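Long-range contacts in uncharacterized protein (PDB 6SCE), which acts in type III CRISPR defence as a DNA nuclease that is switched on by binding cyclic oligoadenylate: residues A[283-288]-A[318-323]; A[360-365]-A[393-398]; A[326-331]-A[430-435]; A[290-295]-A[372-377]; A[279-284]-A[345-350]. One frame throughout, in Å; residues are numbered along the deposited sequence. Where two conformers were deposited one is given.

Overall arrangement
Contacts 1, 2, 4 and 5 build one Rossmann-like domain, and contact 3 ties it to the next. Contact 4 joins the central strands 293-297 and 375-378. Contact 1 lays the loop before the first of them against Tyr318, which touches Leu293 and Leu295 of contact 4. Contact 5 continues that loop along outermost strand 342-347, its centre about 7 Å from that of contact 1. Contact 2 packs on the same sheet face as Leu295. Contact 3 runs from helix 326-338 to the end of helix 425-432, before another sheet. Nucleotide A3 of chain B touches contact 1 through Thr322; the nearest atoms of contacts 5 and 3 lie about 6 and 7 Å from the nucleic acid.

Contact 1 of 5, residues A[283-288]-A[318-323]; sequences KALPLP and YLLTTP. With nucleotides of chain B.
Tyr318 and the proline-rich loop 283-288 meet most closely round the phenol oxygen. The OH donates to the carbonyl of Pro286, with Tyr318 OH 2.8 Å from Pro286 O, and the acceptor sits at the ring edge, in the plane of the phenol. The direction is settled because the acceptor is a bare carbonyl; Pro288 N, although 3.0 Å from Tyr318 OH, is a proline amide nitrogen without a hydrogen to share. Pro288 CB comes to 3.3 Å from the same Tyr318 OH, its ring crossing the tyrosine at about a right angle. With CG anti to the carbonyl carbon (chi1 -69°), Tyr318 reaches toward the loop and slides past Leu285, whose CD1 lies 3.8 Å from Tyr318 CD2. Leu285 CD1 also approaches Leu320 CD2 at 4.3 Å, and helix 354-370 closes over this apolar patch through Leu361. The other side of the loop is looser: Pro286 and Leu287 are exposed, and Leu287 turns its side chain away from the strand. At the far end of 318-323, Thr322 serves the ligand, its OG1 donating to adenine N1 of A3 of chain B over 2.7 Å. A ligand site just beyond the carboxyl end of a parallel strand is characteristic of Rossmann-like folds, and here is consistent with the cyclic-oligoadenylate pocket of a CARF domain.

Contact 2 of 5, residues A[360-365]-A[393-398]; sequences LLAPVV and ALRDGA
In the helical layer on one face of a Rossmann-like sheet, Val365 and Ala362 of helix 354-370 pack on the connection from helix 384-393 into strand 399-404. Backbones come near at the small residues: Ala362 CA is 4.4 Å from Ala393 CA. The methyl of Ala393 points into the helix, with Ala393 CB 3.8 Å from Leu361 CB and 3.7 Å from Ala362 N. One turn on, Val365 straddles a carbonyl. Its CG1 stands anti to the backbone N (chi1 171°), which brings both methyls to Ala393 O: Val365 CG2 is 3.6 Å from it and CG1 nearly as close. The same CG2 reaches Leu394 CD2 at 4.1 Å, the two side chains crossing at about a right angle. Arg395 bends at chi2 (-70°) and folds back on its own chain. Arg395 NH1 donates to Leu394 O at 2.9 Å from well above the carbonyl plane, though the oxygen lies close to the guanidinium plane. Arg395 NH2 comes 3.8 Å from Ala362 CB. NH1 also binds Leu392 O, and a salt bridge from NE to Glu366 fixes the group further, whereas the buried Arg395 N has no partner. A type II turn, Arg395 to Ala398 with Gly397 at positive phi, leads to strand 399-404. On its sheet side, Val365 rests on Leu295 of strand 293-297, while Leu361 and Val364 cover Tyr318 of strand 316-321.

Contact 3 of 5, residues A[326-331]-A[430-435]; sequences ESRLRW and ALRGYR
Ala430 O meets Trp331 through a water that donates to both Ala430 O and Trp331 O. Next, Leu431 O accepts from a second water, 2.6 Å from that oxygen, which also donates to Arg328 O and accepts from Arg328 NE. Arg432 then stacks on Arg328, whose chain bends at chi2 and chi3 to lay the guanidiniums flat: planes 5° apart, centres 4.2 Å apart, with Arg432 CD 3.6 Å from Arg328 CZ. The closeness of two positive charges is probably eased by Glu300, whose backbone O binds Arg328 NH1 and whose carboxylate makes a weak, long ion pair with Arg432; Ser577 O accepts from Arg432 NH2. Arg432 O is buried beside the indole without a polar partner. Gly433 ends the helix in a Schellman motif, its CA making a CH-pi contact over the five-membered ring of Trp331, 3.3 Å from Trp331 CD2 in the conformer described. Strand 434-438 follows, so helix 326-338 abuts the probable nuclease domain between helix 425-432 and its sheet.

Contact 4 of 5, residues A[290-295]-A[372-377]; sequences EGPLLL and GHPVHA
His373 meets the chain of Glu290 and Gly291 along its whole length. His373 CB lies 3.9 Å from both Gly291 CA and Leu293 CD1. Its first torsion (chi1 -59°) sets the ring beside the backbone N, and the imidazole lays one face over the Glu290-Gly291 peptide. His373 CG is 3.7 Å from Gly291 N, and His373 ND1 comes to 3.3 Å of that nitrogen without a hydrogen bond, the angle being poor. His373 CE1 rests 3.8 Å from Glu290 CA, and at the tip NE2 is hydrogen-bonded to Arg371 NE. Beyond the cis-proline Pro292, parallel pairing begins: Leu293 N gives a nearly straight bond to Pro374 O at 2.9 Å, His376 N returns one to Leu293 O, and Leu295 N reaches His376 O at 2.8 Å. On the face of Leu293, Val375 and Leu295, apolar side chains meet helix 354-370. The strands are thus held by directional backbone bonds, whereas the entrance relies on face-on contact of the imidazole with a peptide, its polar tip being engaged by Arg371.

Contact 5 of 5, residues A[279-284]-A[345-350]; sequences KASKKA and RSFLSG
Lys279 crosses the Phe347 ring at a slant, its aliphatic part above one face. Lys279 CB makes a CH-pi contact, 4.2 Å from the ring centroid and 26° off the normal, while Lys279 CD, displaced toward the rim, lies 4.0 Å from Phe347 CZ. Bends at chi2 and chi4 carry the ammonium away from the ring to carbonyls of Leu275 and Lys277. Ser281 approaches from the backbone side instead. Ser281 OG, anti to its own carbonyl carbon (chi1 -61°), accepts from Phe347 N over 2.8 Å, and Ser281 CB comes 3.2 Å from Ser346 OG. One water accepts from Ser281 N and donates to Phe347 O; another links Lys283 O, 2.8 Å away, with Ser346 OG. Polar groups of Phe347 that would face a further strand are therefore met by a serine hydroxyl and a water, whereas the backbone of Ser346 pairs inward with that of Leu319. Such cover of an outermost parallel strand by an irregular loop finishes one edge of the Rossmann-like sheet, probably that of a CARF domain.

Contact 1 of 5, residues A[283-288]-A[318-323]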
# COMPACT_ATOMS: atom_id res chain seq x y z
N LYS A 283 27.73 -7.90 -6.54
CA LYS A 283 27.73 -9.05 -7.40
C LYS A 283 26.52 -9.15 -8.30
O LYS A 283 25.44 -8.66 -7.97
CB LYS A 283 27.77 -10.31 -6.54
CG LYS A 283 29.00 -10.44 -5.65
CD LYS A 283 29.04 -11.85 -5.09
CE LYS A 283 30.16 -12.06 -4.09
NZ LYS A 283 30.23 -13.52 -3.82
N ALA A 284 26.72 -9.80 -9.43
CA ALA A 284 25.64 -10.27 -10.27
C ALA A 284 24.83 -11.34 -9.54
O ALA A 284 25.29 -11.96 -8.57
CB ALA A 284 26.17 -10.85 -11.56
N LEU A 285 23.62 -11.57 -10.04
CA LEU A 285 22.80 -12.65 -9.52
C LEU A 285 23.30 -14.01 -10.00
O LEU A 285 23.66 -14.17 -11.17
CB LEU A 285 21.33 -12.47 -9.97
CG LEU A 285 20.66 -11.19 -9.42
CD1 LEU A 285 19.37 -10.87 -10.18
CD2 LEU A 285 20.41 -11.26 -7.93
N PRO A 286 23.29 -15.02 -9.11
CA PRO A 286 23.65 -16.39 -9.52
C PRO A 286 22.69 -16.90 -10.57
O PRO A 286 21.48 -16.61 -10.47
CB PRO A 286 23.47 -17.23 -8.24
CG PRO A 286 23.44 -16.25 -7.12
CD PRO A 286 23.01 -14.91 -7.67
N LEU A 287 23.20 -17.64 -11.55
CA LEU A 287 22.37 -18.23 -12.59
C LEU A 287 21.46 -19.28 -11.95
O LEU A 287 21.81 -19.85 -10.91
CB LEU A 287 23.22 -18.85 -13.72
CG LEU A 287 24.01 -17.85 -14.57
CD1 LEU A 287 24.68 -18.54 -15.75
CD2 LEU A 287 23.12 -16.71 -15.09
N PRO A 288 20.26 -19.46 -12.51
CA PRO A 288 19.32 -20.39 -11.94
C PRO A 288 19.72 -21.84 -12.23
O PRO A 288 20.25 -22.12 -13.29
CB PRO A 288 18.02 -20.06 -12.66
CG PRO A 288 18.45 -19.49 -13.95
CD PRO A 288 19.69 -18.73 -13.64
N TYR A 318 14.00 -14.51 -7.43
CA TYR A 318 14.95 -13.42 -7.53
C TYR A 318 14.21 -12.15 -7.17
O TYR A 318 13.21 -11.87 -7.80
CB TYR A 318 15.46 -13.29 -8.96
CG TYR A 318 16.36 -14.44 -9.39
CD1 TYR A 318 15.82 -15.65 -9.78
CD2 TYR A 318 17.75 -14.28 -9.44
CE1 TYR A 318 16.64 -16.70 -10.19
CE2 TYR A 318 18.57 -15.32 -9.84
CZ TYR A 318 18.02 -16.53 -10.21
OH TYR A 318 18.84 -17.57 -10.63
N LEU A 319 14.68 -11.47 -6.13
CA LEU A 319 14.02 -10.32 -5.55
C LEU A 319 14.92 -9.10 -5.62
O LEU A 319 16.04 -9.15 -5.12
CB LEU A 319 13.64 -10.60 -4.09
CG LEU A 319 12.71 -11.77 -3.81
CD1 LEU A 319 12.55 -12.03 -2.32
CD2 LEU A 319 11.36 -11.51 -4.48
N LEU A 320 14.46 -8.03 -6.26
CA LEU A 320 15.21 -6.79 -6.36
C LEU A 320 14.46 -5.65 -5.74
O LEU A 320 13.26 -5.51 -5.96
CB LEU A 320 15.49 -6.45 -7.83
CG LEU A 320 16.32 -7.43 -8.64
CD1 LEU A 320 16.51 -6.94 -10.08
CD2 LEU A 320 17.66 -7.64 -7.99
N THR A 321 15.15 -4.81 -4.98
CA THR A 321 14.54 -3.57 -4.53
C THR A 321 15.61 -2.54 -4.14
O THR A 321 16.79 -2.73 -4.41
CB THR A 321 13.49 -3.78 -3.41
OG1 THR A 321 12.68 -2.60 -3.30
CG2 THR A 321 14.13 -4.13 -2.09
N THR A 322 15.16 -1.44 -3.58
CA THR A 322 15.98 -0.32 -3.24
C THR A 322 16.40 -0.44 -1.78
O THR A 322 15.77 -1.12 -0.95
CB THR A 322 15.22 1.00 -3.43
OG1 THR A 322 13.98 0.92 -2.71
CG2 THR A 322 14.93 1.25 -4.88
N PRO A 323 17.48 0.26 -1.44
CA PRO A 323 17.95 0.16 -0.06
C PRO A 323 16.94 0.63 0.95
O PRO A 323 16.86 0.06 2.02
CB PRO A 323 19.23 1.02 -0.04
CG PRO A 323 19.30 1.71 -1.34
CD PRO A 323 18.31 1.12 -2.28
P A B 3 4.58 4.24 -9.73
OP1 A B 3 5.72 4.49 -10.71
OP2 A B 3 3.31 3.79 -10.40
O5' A B 3 5.06 3.19 -8.65
C5' A B 3 4.36 2.94 -7.42
C4' A B 3 5.05 1.79 -6.74
O4' A B 3 6.41 2.18 -6.38
C3' A B 3 4.40 1.28 -5.46
O3' A B 3 4.30 -0.12 -5.58
C2' A B 3 5.39 1.71 -4.37
O2' A B 3 5.38 0.89 -3.23
C1' A B 3 6.71 1.61 -5.13
N9 A B 3 7.78 2.39 -4.55
C8 A B 3 7.72 3.71 -4.17
N7 A B 3 8.87 4.15 -3.70
C5 A B 3 9.73 3.07 -3.83
C6 A B 3 11.10 2.92 -3.52
N6 A B 3 11.85 3.91 -3.05
N1 A B 3 11.66 1.72 -3.79
C2 A B 3 10.89 0.74 -4.31
N3 A B 3 9.59 0.77 -4.63
C4 A B 3 9.07 1.98 -4.36

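Contact 2 of 5, residues A[360-365]-A[393-398]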
# COMPACT_ATOMS: atom_id res chain seq x y z
N LEU A 360 20.62 -6.81 -14.43
CA LEU A 360 20.70 -7.86 -13.43
C LEU A 360 19.91 -9.07 -13.85
O LEU A 360 20.35 -10.21 -13.59
CB LEU A 360 20.16 -7.38 -12.08
CG LEU A 360 21.10 -6.52 -11.23
CD1 LEU A 360 20.32 -5.77 -10.15
CD2 LEU A 360 22.14 -7.44 -10.59
N LEU A 361 18.73 -8.87 -14.44
CA LEU A 361 17.86 -10.01 -14.71
C LEU A 361 17.97 -10.65 -16.09
O LEU A 361 17.65 -11.84 -16.22
CB LEU A 361 16.39 -9.69 -14.36
CG LEU A 361 16.14 -9.52 -12.87
CD1 LEU A 361 14.71 -9.06 -12.61
CD2 LEU A 361 16.37 -10.82 -12.14
N ALA A 362 18.44 -9.92 -17.09
CA ALA A 362 18.53 -10.46 -18.45
C ALA A 362 19.27 -11.81 -18.49
O ALA A 362 18.75 -12.79 -19.07
CB ALA A 362 19.15 -9.45 -19.40
N PRO A 363 20.44 -11.90 -17.86
CA PRO A 363 21.17 -13.17 -17.90
C PRO A 363 20.47 -14.33 -17.20
O PRO A 363 20.63 -15.50 -17.59
CB PRO A 363 22.49 -12.85 -17.18
CG PRO A 363 22.59 -11.36 -17.18
CD PRO A 363 21.18 -10.87 -17.12
N VAL A 364 19.68 -14.01 -16.17
CA VAL A 364 18.96 -15.02 -15.42
C VAL A 364 17.84 -15.56 -16.32
O VAL A 364 17.66 -16.77 -16.46
CB VAL A 364 18.39 -14.42 -14.10
CG1 VAL A 364 17.40 -15.35 -13.43
CG2 VAL A 364 19.51 -14.01 -13.18
N VAL A 365 17.11 -14.65 -16.96
CA VAL A 365 16.09 -15.04 -17.90
C VAL A 365 16.66 -15.91 -19.03
O VAL A 365 16.12 -16.97 -19.35
CB VAL A 365 15.42 -13.79 -18.51
CG1 VAL A 365 14.48 -14.14 -19.65
CG2 VAL A 365 14.67 -13.04 -17.42
N ALA A 393 13.94 -7.06 -19.35
CA ALA A 393 14.80 -8.22 -19.17
C ALA A 393 14.22 -9.48 -19.78
O ALA A 393 14.93 -10.46 -19.98
CB ALA A 393 15.04 -8.47 -17.70
N LEU A 394 12.90 -9.49 -20.02
CA LEU A 394 12.23 -10.69 -20.47
C LEU A 394 12.57 -10.99 -21.93
O LEU A 394 13.02 -10.12 -22.65
CB LEU A 394 10.74 -10.59 -20.28
CG LEU A 394 10.36 -10.31 -18.81
CD1 LEU A 394 8.85 -10.32 -18.72
CD2 LEU A 394 10.96 -11.26 -17.78
N ARG A 395 12.39 -12.25 -22.30
CA ARG A 395 12.53 -12.69 -23.68
C ARG A 395 11.38 -13.65 -23.96
O ARG A 395 10.77 -14.18 -23.03
CB ARG A 395 13.86 -13.44 -23.90
CG ARG A 395 15.11 -12.65 -23.54
CD ARG A 395 15.40 -11.50 -24.48
NE ARG A 395 16.66 -10.83 -24.10
CZ ARG A 395 16.77 -9.74 -23.32
NH1 ARG A 395 15.71 -9.11 -22.81
NH2 ARG A 395 17.98 -9.26 -23.05
N ASP A 396 11.11 -13.87 -25.25
CA ASP A 396 10.06 -14.80 -25.67
C ASP A 396 10.16 -16.10 -24.88
O ASP A 396 11.24 -16.66 -24.74
CB ASP A 396 10.16 -15.10 -27.18
CG ASP A 396 9.82 -13.90 -28.06
OD1 ASP A 396 9.24 -12.91 -27.56
OD2 ASP A 396 10.12 -13.96 -29.27
N GLY A 397 9.04 -16.55 -24.31
CA GLY A 397 9.01 -17.72 -23.43
C GLY A 397 8.77 -17.37 -21.96
O GLY A 397 8.20 -18.17 -21.23
N ALA A 398 9.20 -16.18 -21.53
CA ALA A 398 8.92 -15.73 -20.17
C ALA A 398 7.42 -15.56 -19.96
O ALA A 398 6.64 -15.30 -20.89
CB ALA A 398 9.67 -14.44 -19.84

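Contact 3 of 5, residues A[326-331]-A[430-435]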
# COMPACT_ATOMS: atom_id res chain seq x y z
N GLU A 326 14.84 -2.16 2.43
CA GLU A 326 15.60 -3.29 2.95
C GLU A 326 14.77 -4.18 3.89
O GLU A 326 14.82 -5.38 3.77
CB GLU A 326 16.89 -2.83 3.66
CG GLU A 326 17.67 -3.98 4.28
CD GLU A 326 17.21 -4.30 5.69
OE1 GLU A 326 16.65 -3.41 6.36
OE2 GLU A 326 17.42 -5.45 6.13
N SER A 327 14.00 -3.60 4.80
CA SER A 327 13.19 -4.40 5.73
C SER A 327 12.23 -5.32 4.98
O SER A 327 12.15 -6.51 5.25
CB SER A 327 12.36 -3.51 6.66
OG SER A 327 13.20 -2.73 7.48
N ARG A 328 11.52 -4.76 4.02
CA ARG A 328 10.58 -5.58 3.25
C ARG A 328 11.28 -6.69 2.47
O ARG A 328 10.75 -7.80 2.34
CB ARG A 328 9.72 -4.72 2.34
CG ARG A 328 8.86 -3.71 3.11
CD ARG A 328 7.82 -4.43 3.95
NE ARG A 328 6.93 -5.19 3.09
CZ ARG A 328 5.80 -4.71 2.55
NH1 ARG A 328 5.41 -3.47 2.81
NH2 ARG A 328 5.09 -5.49 1.73
N LEU A 329 12.47 -6.40 1.94
CA LEU A 329 13.23 -7.41 1.25
C LEU A 329 13.62 -8.51 2.23
O LEU A 329 13.51 -9.71 1.90
CB LEU A 329 14.47 -6.81 0.60
CG LEU A 329 15.40 -7.75 -0.16
CD1 LEU A 329 14.68 -8.38 -1.32
CD2 LEU A 329 16.63 -6.99 -0.65
N ARG A 330 14.07 -8.12 3.41
CA ARG A 330 14.47 -9.11 4.44
C ARG A 330 13.31 -10.07 4.77
O ARG A 330 13.48 -11.29 4.83
CB ARG A 330 14.93 -8.37 5.71
CG ARG A 330 15.34 -9.25 6.88
CD ARG A 330 15.68 -8.38 8.09
NE ARG A 330 16.15 -9.18 9.23
CZ ARG A 330 16.42 -8.69 10.45
NH1 ARG A 330 16.26 -7.40 10.71
NH2 ARG A 330 16.83 -9.50 11.41
N TRP A 331 12.12 -9.53 4.95
CA TRP A 331 10.94 -10.34 5.30
C TRP A 331 10.50 -11.23 4.15
O TRP A 331 10.06 -12.35 4.36
CB TRP A 331 9.77 -9.46 5.75
CG TRP A 331 10.17 -8.63 6.92
CD1 TRP A 331 10.99 -9.01 7.94
CD2 TRP A 331 9.80 -7.27 7.18
NE1 TRP A 331 11.15 -7.98 8.82
CE2 TRP A 331 10.42 -6.90 8.38
CE3 TRP A 331 9.00 -6.34 6.53
CZ2 TRP A 331 10.27 -5.65 8.95
CZ3 TRP A 331 8.84 -5.08 7.10
CH2 TRP A 331 9.47 -4.75 8.28
N ALA A 430 3.53 -12.91 7.32
CA ALA A 430 4.97 -13.15 7.40
C ALA A 430 5.68 -12.40 6.27
O ALA A 430 6.65 -11.66 6.48
CB ALA A 430 5.25 -14.64 7.32
N LEU A 431 5.14 -12.53 5.06
CA LEU A 431 5.75 -11.87 3.90
C LEU A 431 5.79 -10.38 4.11
O LEU A 431 6.73 -9.70 3.71
CB LEU A 431 4.99 -12.24 2.62
CG LEU A 431 5.45 -11.61 1.32
CD1 LEU A 431 6.82 -12.15 0.97
CD2 LEU A 431 4.43 -11.95 0.25
N ARG A 432 4.76 -9.87 4.74
CA ARG A 432 4.64 -8.47 5.06
C ARG A 432 5.54 -8.00 6.18
O ARG A 432 5.76 -6.82 6.29
CB ARG A 432 3.22 -8.17 5.48
CG ARG A 432 2.92 -6.74 5.89
CD ARG A 432 3.21 -5.76 4.77
NE ARG A 432 2.92 -4.41 5.22
CZ ARG A 432 3.70 -3.72 6.06
NH1 ARG A 432 4.86 -4.22 6.50
NH2 ARG A 432 3.33 -2.52 6.43
N GLY A 433 6.05 -8.90 6.99
CA GLY A 433 6.89 -8.50 8.13
C GLY A 433 6.31 -8.74 9.51
O GLY A 433 6.74 -8.11 10.48
N TYR A 434 5.33 -9.64 9.63
CA TYR A 434 4.70 -9.89 10.93
C TYR A 434 4.56 -11.38 11.22
O TYR A 434 4.27 -12.17 10.31
CB TYR A 434 3.31 -9.26 10.98
CG TYR A 434 3.35 -7.77 11.05
CD1 TYR A 434 3.58 -7.02 9.91
CD2 TYR A 434 3.20 -7.10 12.26
CE1 TYR A 434 3.64 -5.64 9.97
CE2 TYR A 434 3.26 -5.72 12.32
CZ TYR A 434 3.48 -4.99 11.17
OH TYR A 434 3.54 -3.62 11.18
N ARG A 435 4.77 -11.77 12.47
CA ARG A 435 4.43 -13.13 12.91
C ARG A 435 3.07 -13.03 13.59
O ARG A 435 2.92 -12.29 14.55
CB ARG A 435 5.47 -13.72 13.87
CG ARG A 435 5.18 -15.18 14.24
CD ARG A 435 6.25 -15.81 15.15
NE ARG A 435 6.58 -14.93 16.28
CZ ARG A 435 7.67 -14.17 16.38
NH1 ARG A 435 8.60 -14.15 15.44
NH2 ARG A 435 7.83 -13.42 17.46
O HOH W 1 7.98 -8.06 2.06
O HOH W 2 8.98 -13.13 6.62

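Contact 4 of 5, residues A[290-295]-A[372-377]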
# COMPACT_ATOMS: atom_id res chain seq x y z
N GLU A 290 17.34 -24.43 -11.11
CA GLU A 290 16.13 -25.20 -10.88
C GLU A 290 14.91 -24.32 -11.16
O GLU A 290 14.89 -23.18 -10.75
CB GLU A 290 16.13 -25.62 -9.41
CG GLU A 290 15.52 -26.96 -9.11
CD GLU A 290 15.72 -27.38 -7.67
OE1 GLU A 290 16.27 -26.58 -6.88
OE2 GLU A 290 15.31 -28.50 -7.33
N GLY A 291 13.93 -24.85 -11.88
CA GLY A 291 12.69 -24.14 -12.13
C GLY A 291 11.53 -24.72 -11.34
O GLY A 291 11.68 -25.80 -10.75
N PRO A 292 10.39 -24.04 -11.30
CA PRO A 292 10.19 -22.71 -11.91
C PRO A 292 10.90 -21.58 -11.16
O PRO A 292 11.26 -21.72 -9.98
CB PRO A 292 8.67 -22.50 -11.79
CG PRO A 292 8.09 -23.82 -11.47
CD PRO A 292 9.14 -24.58 -10.74
N LEU A 293 11.08 -20.46 -11.85
CA LEU A 293 11.63 -19.24 -11.31
C LEU A 293 10.55 -18.20 -11.18
O LEU A 293 9.65 -18.12 -12.02
CB LEU A 293 12.62 -18.63 -12.29
CG LEU A 293 14.08 -19.00 -12.25
CD1 LEU A 293 14.24 -20.49 -12.35
CD2 LEU A 293 14.78 -18.30 -13.39
N LEU A 294 10.68 -17.38 -10.14
CA LEU A 294 9.86 -16.16 -9.99
C LEU A 294 10.81 -14.99 -9.87
O LEU A 294 11.70 -14.99 -9.02
CB LEU A 294 8.97 -16.24 -8.77
CG LEU A 294 8.16 -14.99 -8.40
CD1 LEU A 294 7.27 -14.57 -9.57
CD2 LEU A 294 7.33 -15.24 -7.16
N LEU A 295 10.60 -14.00 -10.72
CA LEU A 295 11.31 -12.73 -10.66
C LEU A 295 10.32 -11.65 -10.22
O LEU A 295 9.23 -11.56 -10.76
CB LEU A 295 11.86 -12.35 -12.02
CG LEU A 295 12.49 -13.44 -12.86
CD1 LEU A 295 12.99 -12.83 -14.16
CD2 LEU A 295 13.59 -14.13 -12.11
N GLY A 372 15.27 -24.55 -20.04
CA GLY A 372 13.88 -24.95 -19.97
C GLY A 372 13.17 -24.69 -18.65
O GLY A 372 12.08 -25.22 -18.43
N HIS A 373 13.74 -23.86 -17.78
CA HIS A 373 13.05 -23.46 -16.53
C HIS A 373 11.93 -22.47 -16.85
O HIS A 373 12.20 -21.44 -17.48
CB HIS A 373 14.01 -22.78 -15.56
CG HIS A 373 15.18 -23.62 -15.17
ND1 HIS A 373 15.09 -24.99 -15.00
CD2 HIS A 373 16.46 -23.30 -14.90
CE1 HIS A 373 16.27 -25.47 -14.66
NE2 HIS A 373 17.12 -24.46 -14.58
N PRO A 374 10.68 -22.76 -16.45
CA PRO A 374 9.63 -21.75 -16.55
C PRO A 374 10.06 -20.47 -15.83
O PRO A 374 10.56 -20.54 -14.70
CB PRO A 374 8.45 -22.39 -15.83
CG PRO A 374 8.70 -23.86 -15.90
CD PRO A 374 10.18 -24.02 -15.86
N VAL A 375 9.89 -19.33 -16.48
CA VAL A 375 10.26 -18.05 -15.89
C VAL A 375 9.03 -17.20 -15.69
O VAL A 375 8.46 -16.73 -16.67
CB VAL A 375 11.21 -17.26 -16.80
CG1 VAL A 375 11.65 -15.97 -16.10
CG2 VAL A 375 12.42 -18.08 -17.15
N HIS A 376 8.65 -16.99 -14.43
CA HIS A 376 7.51 -16.13 -14.09
C HIS A 376 8.03 -14.74 -13.71
O HIS A 376 9.03 -14.60 -13.02
CB HIS A 376 6.71 -16.70 -12.93
CG HIS A 376 6.10 -18.04 -13.21
ND1 HIS A 376 4.79 -18.19 -13.61
CD2 HIS A 376 6.62 -19.29 -13.17
CE1 HIS A 376 4.53 -19.47 -13.79
NE2 HIS A 376 5.62 -20.16 -13.53
N ALA A 377 7.35 -13.70 -14.17
CA ALA A 377 7.75 -12.36 -13.85
C ALA A 377 6.53 -11.61 -13.37
O ALA A 377 5.56 -11.45 -14.11
CB ALA A 377 8.38 -11.66 -15.06

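Contact 5 of 5, residues A[279-284]-A[345-350]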
# COMPACT_ATOMS: atom_id res chain seq x y z
N LYS A 279 24.51 -0.36 1.77
CA LYS A 279 23.80 -1.49 1.15
C LYS A 279 24.29 -1.91 -0.24
O LYS A 279 23.93 -2.98 -0.70
CB LYS A 279 22.29 -1.19 1.08
CG LYS A 279 21.74 -0.60 2.37
CD LYS A 279 20.34 -1.09 2.69
CE LYS A 279 19.57 -0.07 3.52
NZ LYS A 279 20.31 0.37 4.72
N ALA A 280 25.13 -1.10 -0.89
CA ALA A 280 25.50 -1.33 -2.29
C ALA A 280 25.82 -2.79 -2.55
O ALA A 280 26.69 -3.35 -1.91
CB ALA A 280 26.65 -0.44 -2.71
N SER A 281 25.11 -3.40 -3.49
CA SER A 281 25.35 -4.77 -3.90
C SER A 281 26.49 -4.75 -4.92
O SER A 281 26.57 -3.84 -5.76
CB SER A 281 24.08 -5.38 -4.52
OG SER A 281 23.00 -5.39 -3.60
N LYS A 282 27.35 -5.77 -4.85
CA LYS A 282 28.56 -5.81 -5.67
C LYS A 282 28.49 -6.83 -6.77
O LYS A 282 29.12 -6.66 -7.80
CB LYS A 282 29.79 -6.17 -4.80
CG LYS A 282 30.03 -5.25 -3.62
CD LYS A 282 30.47 -3.89 -4.10
CE LYS A 282 30.82 -2.98 -2.93
NZ LYS A 282 30.60 -1.56 -3.32
N LYS A 283 27.73 -7.90 -6.54
CA LYS A 283 27.73 -9.05 -7.40
C LYS A 283 26.52 -9.15 -8.30
O LYS A 283 25.44 -8.66 -7.97
CB LYS A 283 27.77 -10.31 -6.54
CG LYS A 283 29.00 -10.44 -5.65
CD LYS A 283 29.04 -11.85 -5.09
CE LYS A 283 30.16 -12.06 -4.09
NZ LYS A 283 30.23 -13.52 -3.82
N ALA A 284 26.72 -9.80 -9.43
CA ALA A 284 25.64 -10.27 -10.27
C ALA A 284 24.83 -11.34 -9.54
O ALA A 284 25.29 -11.96 -8.57
CB ALA A 284 26.17 -10.85 -11.56
N ARG A 345 18.79 -12.10 -4.02
CA ARG A 345 18.35 -10.74 -3.82
C ARG A 345 19.45 -9.84 -4.23
O ARG A 345 20.62 -10.21 -4.13
CB ARG A 345 18.02 -10.49 -2.36
CG ARG A 345 19.08 -11.00 -1.38
CD ARG A 345 18.67 -10.74 0.06
NE ARG A 345 19.04 -9.39 0.46
CZ ARG A 345 18.79 -8.85 1.65
NH1 ARG A 345 18.14 -9.53 2.60
NH2 ARG A 345 19.19 -7.60 1.87
N SER A 346 19.10 -8.64 -4.66
CA SER A 346 20.08 -7.61 -4.85
C SER A 346 19.43 -6.26 -4.65
O SER A 346 18.21 -6.12 -4.84
CB SER A 346 20.70 -7.70 -6.26
OG SER A 346 21.84 -6.86 -6.35
N PHE A 347 20.24 -5.27 -4.25
CA PHE A 347 19.80 -3.89 -4.18
C PHE A 347 20.08 -3.12 -5.46
O PHE A 347 21.19 -3.20 -6.05
CB PHE A 347 20.45 -3.14 -3.01
CG PHE A 347 19.98 -3.58 -1.67
CD1 PHE A 347 18.66 -3.36 -1.27
CD2 PHE A 347 20.85 -4.22 -0.79
CE1 PHE A 347 18.23 -3.75 -0.01
CE2 PHE A 347 20.42 -4.62 0.48
CZ PHE A 347 19.10 -4.39 0.86
N LEU A 348 19.09 -2.31 -5.86
CA LEU A 348 19.27 -1.28 -6.91
C LEU A 348 19.86 -0.04 -6.28
O LEU A 348 19.70 0.17 -5.08
CB LEU A 348 17.94 -0.92 -7.55
CG LEU A 348 17.13 -2.10 -8.09
CD1 LEU A 348 15.80 -1.57 -8.62
CD2 LEU A 348 17.89 -2.91 -9.15
N SER A 349 20.56 0.77 -7.07
CA SER A 349 21.09 2.04 -6.62
C SER A 349 19.96 2.95 -6.16
O SER A 349 20.11 3.69 -5.20
CB SER A 349 21.89 2.73 -7.73
OG SER A 349 22.96 1.91 -8.15
N GLY A 350 18.81 2.87 -6.84
CA GLY A 350 17.66 3.67 -6.42
C GLY A 350 16.41 3.29 -7.21
O GLY A 350 16.47 2.45 -8.11
O HOH W 3 23.15 -1.70 -4.81
O HOH W 4 23.76 -8.66 -5.71